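Local coordinates for protein COBE (Pseudomonas aeruginosa, PDB 2W6K) that belongs to the cobalamin (vitamin B12) biosynthetic pathway and carries the fold of the CbiG C-terminal family, though its precise role is not established, at residues L11-I16 against L45-S50. Residues are numbered along the deposited sequence; the frame is centred on the assembly and turned at random.
Sequences LLIAGI and LDALAS
A14 and A49 lie at the middle of a parallel pairing in which strand 12-16 exchanges backbone bonds with strand 47-50. A14 N donates to A47 O, A14 O accepts A49 N at 2.9 Å, and I16 N returns to A49 O, a bond running almost straight out from the carbonyl. The strands' CA atoms come nearest at G15 and A49, 4.6 Å apart, and G15 CA also makes a CA-H...O contact of 3.3 Å with A49 O.

Two polar residues add to this bonding. Where the segments begin to pair, D46 grips L12 with main chain and carboxylate together: its N donates to L12 O at 2.9 Å, while OD2 receives L12 N at 2.8 Å through the anti lone pair. Aspartate suits the place because its short side chain points across at strand 12-16; with chi1 at -65°, CG stands beside D46's own N, and both groups reach the same residue. Further along, S50 OG donates to I16 O at 2.7 Å, because chi1 of -167° swings the hydroxyl across to that carbonyl.

Apolar groups line both faces. L45 CD2 meets A14 CB at 3.9 Å and the L12 branch point, and L48 CD2 touches A14 CB and I16 CD1; this face is covered by helices 24-37 and 58-67. On the reverse, I13 sets CD1 on A47 CB (3.8 Å) and CG2 near A49 CB; I13 and A49 pack against helix 102-115, while A47 touches P70.

Helix 24-37 joins the two strands as a beta-alpha-beta crossover, making a buried parallel pair inside a mixed sheet. The bonding has one cost: D46 N, not A47 N, takes L12 O, and A47 N stays buried without a partner in the model.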
ATOM      1  N   LEU A  11       3.390 -11.167  -4.871  1.00 25.86           N
ATOM      2  CA  LEU A  11       3.689  -9.783  -4.590  1.00 22.45           C
ATOM      3  C   LEU A  11       3.059  -9.255  -3.322  1.00 18.70           C
ATOM      4  O   LEU A  11       1.956  -9.642  -2.937  1.00 18.18           O
ATOM      5  CB  LEU A  11       3.452  -8.871  -5.784  1.00 24.22           C
ATOM      6  CG  LEU A  11       2.169  -8.657  -6.528  1.00 26.74           C
ATOM      7  CD1 LEU A  11       1.409  -7.504  -5.921  1.00 27.54           C
ATOM      8  CD2 LEU A  11       2.579  -8.334  -7.945  1.00 29.77           C
ATOM      9  N   LEU A  12       3.796  -8.366  -2.678  1.00 14.86           N
ATOM     10  CA  LEU A  12       3.363  -7.798  -1.421  1.00 11.31           C
ATOM     11  C   LEU A  12       3.555  -6.296  -1.548  1.00 11.25           C
ATOM     12  O   LEU A  12       4.679  -5.819  -1.809  1.00 10.19           O
ATOM     13  CB  LEU A  12       4.242  -8.335  -0.311  1.00 11.46           C
ATOM     14  CG  LEU A  12       3.939  -7.742   1.071  1.00  9.54           C
ATOM     15  CD1 LEU A  12       2.540  -8.140   1.572  1.00 12.07           C
ATOM     16  CD2 LEU A  12       5.045  -8.197   2.030  1.00 11.77           C
ATOM     17  N   ILE A  13       2.462  -5.561  -1.359  1.00  9.93           N
ATOM     18  CA  ILE A  13       2.460  -4.117  -1.546  1.00  9.31           C
ATOM     19  C   ILE A  13       2.112  -3.433  -0.241  1.00  9.18           C
ATOM     20  O   ILE A  13       1.185  -3.865   0.430  1.00  9.17           O
ATOM     21  CB  ILE A  13       1.406  -3.691  -2.571  1.00  9.20           C
ATOM     22  CG1 ILE A  13       1.637  -4.364  -3.949  1.00 10.34           C
ATOM     23  CG2 ILE A  13       1.349  -2.163  -2.725  1.00  9.11           C
ATOM     24  CD1 ILE A  13       3.003  -4.052  -4.557  1.00 11.67           C
ATOM     25  N   ALA A  14       2.815  -2.352   0.073  1.00  8.28           N
ATOM     26  CA  ALA A  14       2.423  -1.541   1.249  1.00  7.81           C
ATOM     27  C   ALA A  14       1.838  -0.231   0.764  1.00  8.13           C
ATOM     28  O   ALA A  14       2.527   0.496   0.062  1.00  8.31           O
ATOM     29  CB  ALA A  14       3.615  -1.264   2.129  1.00  8.48           C
ATOM     30  N   GLY A  15       0.593   0.078   1.165  1.00  6.70           N
ATOM     31  CA  GLY A  15      -0.043   1.347   0.848  1.00  7.34           C
ATOM     32  C   GLY A  15       0.139   2.275   2.032  1.00  6.84           C
ATOM     33  O   GLY A  15       0.091   1.830   3.193  1.00  8.31           O
ATOM     34  N   ILE A  16       0.410   3.548   1.759  1.00  6.39           N
ATOM     35  CA  ILE A  16       0.752   4.481   2.846  1.00  7.71           C
ATOM     36  C   ILE A  16       0.005   5.790   2.652  1.00  9.13           C
ATOM     37  O   ILE A  16      -0.009   6.329   1.552  1.00  8.63           O
ATOM     38  CB  ILE A  16       2.282   4.787   2.865  1.00  8.52           C
ATOM     39  CG1 ILE A  16       3.081   3.495   3.081  1.00  7.52           C
ATOM     40  CG2 ILE A  16       2.602   5.873   3.974  1.00  8.68           C
ATOM     41  CD1 ILE A  16       4.644   3.646   3.139  1.00 10.73           C
ATOM     42  N   LEU A  45       8.764  -7.024   0.717  1.00 13.99           N
ATOM     43  CA  LEU A  45       8.014  -5.979   0.016  1.00 14.53           C
ATOM     44  C   LEU A  45       8.474  -5.811  -1.410  1.00 14.22           C
ATOM     45  O   LEU A  45       9.672  -5.714  -1.656  1.00 14.50           O
ATOM     46  CB  LEU A  45       8.267  -4.629   0.682  1.00 14.69           C
ATOM     47  CG  LEU A  45       7.396  -4.077   1.773  1.00 18.09           C
ATOM     48  CD1 LEU A  45       7.726  -2.592   1.865  1.00 18.13           C
ATOM     49  CD2 LEU A  45       5.908  -4.297   1.476  1.00 15.86           C
ATOM     50  N   ASP A  46       7.528  -5.692  -2.331  1.00 13.67           N
ATOM     51  CA  ASP A  46       7.813  -5.379  -3.724  1.00 14.03           C
ATOM     52  C   ASP A  46       7.746  -3.888  -4.065  1.00 12.98           C
ATOM     53  O   ASP A  46       8.519  -3.412  -4.894  1.00 13.86           O
ATOM     54  CB  ASP A  46       6.902  -6.168  -4.629  1.00 14.77           C
ATOM     55  CG  ASP A  46       7.166  -7.652  -4.532  1.00 17.56           C
ATOM     56  OD1 ASP A  46       8.199  -8.104  -5.077  1.00 21.76           O
ATOM     57  OD2 ASP A  46       6.367  -8.354  -3.897  1.00 18.17           O
ATOM     58  N   ALA A  47       6.816  -3.149  -3.459  1.00 11.09           N
ATOM     59  CA  ALA A  47       6.651  -1.735  -3.822  1.00 10.47           C
ATOM     60  C   ALA A  47       5.849  -1.015  -2.760  1.00  9.40           C
ATOM     61  O   ALA A  47       5.160  -1.660  -1.968  1.00 11.18           O
ATOM     62  CB  ALA A  47       5.919  -1.628  -5.128  1.00 10.81           C
ATOM     63  N   LEU A  48       5.898   0.316  -2.803  1.00  8.30           N
ATOM     64  CA  LEU A  48       5.062   1.122  -1.930  1.00  7.36           C
ATOM     65  C   LEU A  48       4.038   1.817  -2.827  1.00  7.65           C
ATOM     66  O   LEU A  48       4.298   2.038  -4.020  1.00  7.18           O
ATOM     67  CB  LEU A  48       5.868   2.207  -1.229  1.00  8.73           C
ATOM     68  CG  LEU A  48       7.121   1.797  -0.442  1.00  8.62           C
ATOM     69  CD1 LEU A  48       7.804   3.041  -0.056  1.00 12.12           C
ATOM     70  CD2 LEU A  48       6.685   0.979   0.790  1.00 11.23           C
ATOM     71  N   ALA A  49       2.869   2.132  -2.272  1.00  7.47           N
ATOM     72  CA  ALA A  49       1.826   2.806  -3.058  1.00  7.29           C
ATOM     73  C   ALA A  49       1.205   3.914  -2.248  1.00  8.02           C
ATOM     74  O   ALA A  49       1.047   3.773  -1.052  1.00  8.31           O
ATOM     75  CB  ALA A  49       0.732   1.826  -3.479  1.00  8.98           C
ATOM     76  N   SER A  50       0.850   5.012  -2.919  1.00  8.26           N
ATOM     77  CA  SER A  50       0.088   6.070  -2.257  1.00  7.05           C
ATOM     78  C   SER A  50      -0.734   6.809  -3.289  1.00  7.59           C
ATOM     79  O   SER A  50      -0.860   6.384  -4.416  1.00  8.52           O
ATOM     80  CB  SER A  50       1.005   7.035  -1.466  1.00  7.10           C
ATOM     81  OG  SER A  50       0.246   7.867  -0.599  1.00  9.70           O
TER